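PDB 5DLY: plantazolicin methyltransferase BamL from Bacillus amyloliquefaciens subsp. plantarum, which probably transfers methyl groups from S-adenosyl-L-methionine to the amino nitrogen of desmethylplantazolicin, completing the peptide antibiotic plantazolicin. Local coordinates for residues A[45-50]-A[259-264]; A[145-150]-A[154-159]. One frame throughout, in Å; residues are numbered along the deposited sequence.

Interaction 1: residues A[45-50]-A[259-264]; sequences IETFLS and HGWIIK
The indole of Trp261 meets helix residues Thr47 and Phe48 with its edge. Thr47 CG2 lies in the plane of the indole, at the rim of the six-membered ring. It is 3.7 Å from Trp261 CZ2 and 3.9 Å from Trp261 CH2. Phe48 comes to the same rim near the plane, with its backbone. Its CA is 3.8 Å from Trp261 CH2. The indole also stacks with Tyr157, Phe51 and Phe221. The Phe48 ring takes little part in the indole contact. One of its faces carries Ile45 O, 3.4 Å above the ring plane and over its centre. Phe48 also makes an edge-to-face contact with Phe128.

The sheet is that of a class I methyltransferase, a Rossmann-like fold with strand order 3-2-1-4-5-7-6. Strand 258-265 is its antiparallel seventh strand. Helix 23-56 packs against the sheet here, and Trp261 spans the gap between them. The CA atoms of Phe48 and Trp261 are 9.4 Å apart. All three touching residues are buried.

Torsions explain which atoms reach the rim. Thr47 CG2 is anti to the backbone N, which presents the methyl to the indole. OG1 stays beside the N and bonds to Ile43 O, one turn back in the helix. Phe48 CG sits between the backbone N and the carbonyl carbon, chi1 74°. This torsion is rare for a phenylalanine within a helix, because it swings the ring onto the carbonyl three residues back. Here it turns the ring away from the strand and leaves CB 4.1 Å from Trp261 CZ3. No hydrogen bond joins the two segments. The indole NE1 donates to Gly219 O, which satisfies this buried N-H.

Interaction 2: residues A[145-150]-A[154-159]; sequences TLIHLL and SCIYIV
Leu150 and Ile156 meet in the second half of a beta-alpha-beta crossover. Strand 124-130, helix 139-148 and strand 154-160 make up the unit, part of the Rossmann-like methyltransferase fold. The two strands are parallel neighbours in the sheet, and the helix packs against the sheet beside them.

Most of the contact is apolar. Ile156 points toward the helix and supplies the central side chain. Its CG1 is anti to the carbonyl carbon, chi1 -52°, and CD1 continues the extended chain, chi2 178°. This carries CD1 to the helix, 3.9 Å from Leu146 CB and 4.0 Å from Ile147 CG1. The Ile147 and Ile156 side chains cross at about a right angle. Leu150 runs across Ile156 at a similar angle. Both of its methyls come near one atom: Leu150 CD2 is 3.7 Å from Ile156 CG1, and Leu150 CD1 is 4.1 Å from it. Leu146 and Leu150 also touch Ile129 and Ile127 of the neighbouring strand 124-130. The Leu146 side chain is about 6 Å from that of Ala113, which binds S-adenosyl-L-homocysteine.

Hydrogen bonds stay outside the pairing of the two segments. Leu149 N bonds to Leu146 O at 3.0 Å. Leu150 N bonds to Ile147 O, again three residues back. On the strand side, Ser154 and Ile156 bond through their backbones to Lys264 and Ile262, while Cys155 bonds to Asp125 and Ile127.

The remaining contacts set a polar atom or backbone against hydrocarbon. Ser154 OG donates a hydrogen bond to Ser151 O in the connecting turn. It packs closely on Leu150, with OG 3.2 Å from Leu150 CB. Leu150 CD2 also lies 3.9 Å from the carbonyl carbon, C, of Cys155.

How the interactions relate
From the N terminus, helix 23-56 carries residues 45-50. Their partner strand lies near the C terminus, so interaction 1 closes a loop of 208 residues. Interaction 2 is nested inside it and closes a short turn, with three residues between segments 145-150 and 154-159. The two contacts meet in the sheet, where strand 258-265 runs antiparallel to strand 154-160. Gly260 N and Ile262 O probably hydrogen-bond to Ile158 O and Ile156 N. His259 also packs on Tyr157. Interaction 1 ties the long helix 23-56 to the last strand, 258-265; interaction 2 ties the crossover helix to the adjacent strand.

Interaction 1: residues A[45-50]-A[259-264]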
loop_
_atom_site.group_PDB
_atom_site.type_symbol
_atom_site.label_atom_id
_atom_site.label_comp_id
_atom_site.label_asym_id
_atom_site.label_seq_id
_atom_site.Cartn_x
_atom_site.Cartn_y
_atom_site.Cartn_z
ATOM N N ILE A 45 0.211 -5.442 6.717
ATOM C CA ILE A 45 1.610 -5.613 7.133
ATOM C C ILE A 45 1.916 -7.087 7.425
ATOM O O ILE A 45 2.897 -7.637 6.922
ATOM C CB ILE A 45 1.960 -4.744 8.364
ATOM C CG1 ILE A 45 1.847 -3.247 8.024
ATOM C CG2 ILE A 45 3.346 -5.110 8.894
ATOM C CD1 ILE A 45 1.790 -2.336 9.243
ATOM N N GLU A 46 1.060 -7.734 8.216
ATOM C CA GLU A 46 1.307 -9.137 8.540
ATOM C C GLU A 46 1.200 -10.039 7.314
ATOM O O GLU A 46 1.818 -11.111 7.268
ATOM C CB GLU A 46 0.397 -9.628 9.676
ATOM C CG GLU A 46 0.628 -8.937 11.022
ATOM C CD GLU A 46 2.040 -9.098 11.585
ATOM O OE1 GLU A 46 2.782 -10.002 11.160
ATOM O OE2 GLU A 46 2.418 -8.302 12.471
ATOM N N THR A 47 0.444 -9.597 6.307
ATOM C CA THR A 47 0.334 -10.337 5.059
ATOM C C THR A 47 1.687 -10.320 4.367
ATOM O O THR A 47 2.173 -11.374 3.975
ATOM C CB THR A 47 -0.778 -9.782 4.150
ATOM O OG1 THR A 47 -2.042 -9.966 4.789
ATOM C CG2 THR A 47 -0.815 -10.499 2.796
ATOM N N PHE A 48 2.328 -9.153 4.254
ATOM C CA PHE A 48 3.626 -9.159 3.583
ATOM C C PHE A 48 4.722 -9.844 4.396
ATOM O O PHE A 48 5.602 -10.479 3.824
ATOM C CB PHE A 48 4.039 -7.802 2.961
ATOM C CG PHE A 48 4.467 -6.731 3.947
ATOM C CD1 PHE A 48 5.622 -6.863 4.721
ATOM C CD2 PHE A 48 3.765 -5.531 4.005
ATOM C CE1 PHE A 48 6.025 -5.834 5.574
ATOM C CE2 PHE A 48 4.165 -4.500 4.848
ATOM C CZ PHE A 48 5.292 -4.658 5.639
ATOM N N LEU A 49 4.646 -9.745 5.724
ATOM C CA LEU A 49 5.600 -10.458 6.581
ATOM C C LEU A 49 5.436 -11.965 6.486
ATOM O O LEU A 49 6.431 -12.702 6.429
ATOM C CB LEU A 49 5.498 -9.979 8.023
ATOM C CG LEU A 49 5.934 -8.533 8.240
ATOM C CD1 LEU A 49 5.624 -8.120 9.665
ATOM C CD2 LEU A 49 7.408 -8.331 7.921
ATOM N N SER A 50 4.192 -12.430 6.452
ATOM C CA SER A 50 3.944 -13.859 6.317
ATOM C C SER A 50 4.406 -14.355 4.954
ATOM O O SER A 50 5.011 -15.421 4.858
ATOM C CB SER A 50 2.471 -14.184 6.535
ATOM O OG SER A 50 2.243 -15.570 6.322
ATOM N N HIS A 259 -5.196 -6.029 -4.521
ATOM C CA HIS A 259 -3.958 -6.502 -3.903
ATOM C C HIS A 259 -3.010 -6.914 -5.012
ATOM O O HIS A 259 -3.360 -7.750 -5.840
ATOM C CB HIS A 259 -4.228 -7.701 -2.992
ATOM C CG HIS A 259 -5.238 -7.428 -1.928
ATOM N ND1 HIS A 259 -6.591 -7.444 -2.179
ATOM C CD2 HIS A 259 -5.098 -7.123 -0.614
ATOM C CE1 HIS A 259 -7.244 -7.150 -1.071
ATOM N NE2 HIS A 259 -6.366 -6.967 -0.105
ATOM N N GLY A 260 -1.826 -6.311 -5.049
ATOM C CA GLY A 260 -0.858 -6.591 -6.113
ATOM C C GLY A 260 0.508 -6.876 -5.537
ATOM O O GLY A 260 0.922 -6.235 -4.566
ATOM N N TRP A 261 1.186 -7.872 -6.106
ATOM C CA TRP A 261 2.549 -8.219 -5.719
ATOM C C TRP A 261 3.457 -8.195 -6.925
ATOM O O TRP A 261 3.093 -8.698 -8.001
ATOM C CB TRP A 261 2.632 -9.629 -5.113
ATOM C CG TRP A 261 1.721 -9.889 -3.959
ATOM C CD1 TRP A 261 0.392 -10.173 -4.019
ATOM C CD2 TRP A 261 2.080 -9.909 -2.574
ATOM N NE1 TRP A 261 -0.114 -10.353 -2.755
ATOM C CE2 TRP A 261 0.904 -10.209 -1.847
ATOM C CE3 TRP A 261 3.284 -9.722 -1.873
ATOM C CZ2 TRP A 261 0.888 -10.298 -0.453
ATOM C CZ3 TRP A 261 3.269 -9.810 -0.480
ATOM C CH2 TRP A 261 2.075 -10.095 0.214
ATOM N N ILE A 262 4.632 -7.598 -6.742
ATOM C CA ILE A 262 5.736 -7.698 -7.684
ATOM C C ILE A 262 6.845 -8.420 -6.921
ATOM O O ILE A 262 7.376 -7.903 -5.930
ATOM C CB ILE A 262 6.166 -6.306 -8.194
ATOM C CG1 ILE A 262 5.063 -5.694 -9.063
ATOM C CG2 ILE A 262 7.433 -6.387 -9.034
ATOM C CD1 ILE A 262 5.135 -4.183 -9.167
ATOM N N ILE A 263 7.162 -9.634 -7.367
ATOM C CA ILE A 263 8.005 -10.559 -6.607
ATOM C C ILE A 263 9.316 -10.816 -7.345
ATOM O O ILE A 263 9.304 -11.215 -8.506
ATOM C CB ILE A 263 7.268 -11.900 -6.379
ATOM C CG1 ILE A 263 5.994 -11.672 -5.557
ATOM C CG2 ILE A 263 8.175 -12.921 -5.690
ATOM C CD1 ILE A 263 4.855 -12.604 -5.922
ATOM N N LYS A 264 10.435 -10.563 -6.678
ATOM C CA LYS A 264 11.740 -10.863 -7.266
ATOM C C LYS A 264 12.427 -12.004 -6.522
ATOM O O LYS A 264 12.590 -11.975 -5.295
ATOM C CB LYS A 264 12.640 -9.617 -7.343
ATOM C CG LYS A 264 13.949 -9.849 -8.092
ATOM C CD LYS A 264 14.716 -8.551 -8.269
ATOM C CE LYS A 264 16.015 -8.770 -9.035
ATOM N NZ LYS A 264 16.597 -7.473 -9.470
#

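Interaction 2: residues A[145-150]-A[154-159]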
loop_
_atom_site.group_PDB
_atom_site.type_symbol
_atom_site.label_atom_id
_atom_site.label_comp_id
_atom_site.label_asym_id
_atom_site.label_seq_id
_atom_site.Cartn_x
_atom_site.Cartn_y
_atom_site.Cartn_z
ATOM N N THR A 145 10.808 2.545 -11.192
ATOM C CA THR A 145 11.874 2.972 -10.293
ATOM C C THR A 145 12.019 2.047 -9.080
ATOM O O THR A 145 13.132 1.642 -8.727
ATOM C CB THR A 145 11.635 4.423 -9.855
ATOM O OG1 THR A 145 11.793 5.271 -10.997
ATOM C CG2 THR A 145 12.624 4.843 -8.771
ATOM N N LEU A 146 10.896 1.705 -8.451
ATOM C CA LEU A 146 10.931 0.823 -7.290
ATOM C C LEU A 146 11.471 -0.571 -7.602
ATOM O O LEU A 146 12.163 -1.173 -6.787
ATOM C CB LEU A 146 9.556 0.759 -6.621
ATOM C CG LEU A 146 9.085 2.085 -6.000
ATOM C CD1 LEU A 146 7.635 1.984 -5.558
ATOM C CD2 LEU A 146 9.963 2.534 -4.835
ATOM N N ILE A 147 11.188 -1.069 -8.800
ATOM C CA ILE A 147 11.741 -2.357 -9.212
ATOM C C ILE A 147 13.282 -2.345 -9.204
ATOM O O ILE A 147 13.903 -3.348 -8.838
ATOM C CB ILE A 147 11.131 -2.814 -10.547
ATOM C CG1 ILE A 147 9.665 -3.188 -10.307
ATOM C CG2 ILE A 147 11.856 -4.033 -11.100
ATOM C CD1 ILE A 147 8.854 -3.464 -11.554
ATOM N N HIS A 148 13.894 -1.209 -9.549
ATOM C CA HIS A 148 15.366 -1.077 -9.474
ATOM C C HIS A 148 15.928 -1.255 -8.071
ATOM O O HIS A 148 17.104 -1.608 -7.915
ATOM C CB HIS A 148 15.853 0.284 -9.977
ATOM C CG HIS A 148 15.365 0.645 -11.340
ATOM N ND1 HIS A 148 15.392 -0.234 -12.400
ATOM C CD2 HIS A 148 14.862 1.805 -11.824
ATOM C CE1 HIS A 148 14.911 0.363 -13.476
ATOM N NE2 HIS A 148 14.571 1.597 -13.151
ATOM N N LEU A 149 15.102 -0.961 -7.065
ATOM C CA LEU A 149 15.511 -1.024 -5.661
ATOM C C LEU A 149 15.238 -2.378 -5.004
ATOM O O LEU A 149 15.596 -2.577 -3.851
ATOM C CB LEU A 149 14.843 0.100 -4.853
ATOM C CG LEU A 149 15.422 1.505 -5.019
ATOM C CD1 LEU A 149 14.555 2.514 -4.282
ATOM C CD2 LEU A 149 16.856 1.558 -4.505
ATOM N N LEU A 150 14.621 -3.299 -5.728
ATOM C CA LEU A 150 14.324 -4.625 -5.164
ATOM C C LEU A 150 15.583 -5.467 -4.986
ATOM O O LEU A 150 16.424 -5.541 -5.889
ATOM C CB LEU A 150 13.310 -5.373 -6.027
ATOM C CG LEU A 150 11.867 -4.873 -5.993
ATOM C CD1 LEU A 150 11.073 -5.613 -7.065
ATOM C CD2 LEU A 150 11.224 -5.017 -4.615
ATOM N N SER A 154 12.756 -10.442 -2.705
ATOM C CA SER A 154 11.994 -9.249 -2.347
ATOM C C SER A 154 10.603 -9.218 -2.947
ATOM O O SER A 154 10.280 -9.969 -3.868
ATOM C CB SER A 154 12.745 -7.993 -2.811
ATOM O OG SER A 154 12.891 -8.024 -4.225
ATOM N N CYS A 155 9.790 -8.291 -2.443
ATOM C CA CYS A 155 8.511 -8.007 -3.070
ATOM C C CYS A 155 8.082 -6.567 -2.854
ATOM O O CYS A 155 8.423 -5.954 -1.839
ATOM C CB CYS A 155 7.414 -8.957 -2.568
ATOM S SG CYS A 155 7.140 -8.847 -0.793
ATOM N N ILE A 156 7.355 -6.044 -3.838
ATOM C CA ILE A 156 6.513 -4.855 -3.661
ATOM C C ILE A 156 5.112 -5.374 -3.381
ATOM O O ILE A 156 4.608 -6.198 -4.145
ATOM C CB ILE A 156 6.460 -3.962 -4.923
ATOM C CG1 ILE A 156 7.872 -3.628 -5.411
ATOM C CG2 ILE A 156 5.685 -2.672 -4.630
ATOM C CD1 ILE A 156 7.935 -2.799 -6.677
ATOM N N TYR A 157 4.481 -4.892 -2.312
ATOM C CA TYR A 157 3.083 -5.218 -2.024
ATOM C C TYR A 157 2.253 -3.940 -2.076
ATOM O O TYR A 157 2.538 -2.980 -1.363
ATOM C CB TYR A 157 2.947 -5.928 -0.667
ATOM C CG TYR A 157 1.536 -6.360 -0.301
ATOM C CD1 TYR A 157 0.688 -6.924 -1.255
ATOM C CD2 TYR A 157 1.056 -6.225 1.012
ATOM C CE1 TYR A 157 -0.604 -7.333 -0.920
ATOM C CE2 TYR A 157 -0.228 -6.637 1.357
ATOM C CZ TYR A 157 -1.058 -7.179 0.378
ATOM O OH TYR A 157 -2.338 -7.584 0.698
ATOM N N ILE A 158 1.228 -3.944 -2.926
ATOM C CA ILE A 158 0.397 -2.773 -3.205
ATOM C C ILE A 158 -1.036 -3.114 -2.837
ATOM O O ILE A 158 -1.557 -4.141 -3.280
ATOM C CB ILE A 158 0.432 -2.411 -4.717
ATOM C CG1 ILE A 158 1.870 -2.169 -5.202
ATOM C CG2 ILE A 158 -0.437 -1.186 -5.006
ATOM C CD1 ILE A 158 2.018 -2.066 -6.711
ATOM N N VAL A 159 -1.666 -2.280 -2.010
ATOM C CA VAL A 159 -3.072 -2.451 -1.653
ATOM C C VAL A 159 -3.740 -1.124 -1.962
ATOM O O VAL A 159 -3.281 -0.098 -1.517
ATOM C CB VAL A 159 -3.253 -2.801 -0.154
ATOM C CG1 VAL A 159 -4.722 -3.052 0.177
ATOM C CG2 VAL A 159 -2.427 -4.026 0.200
#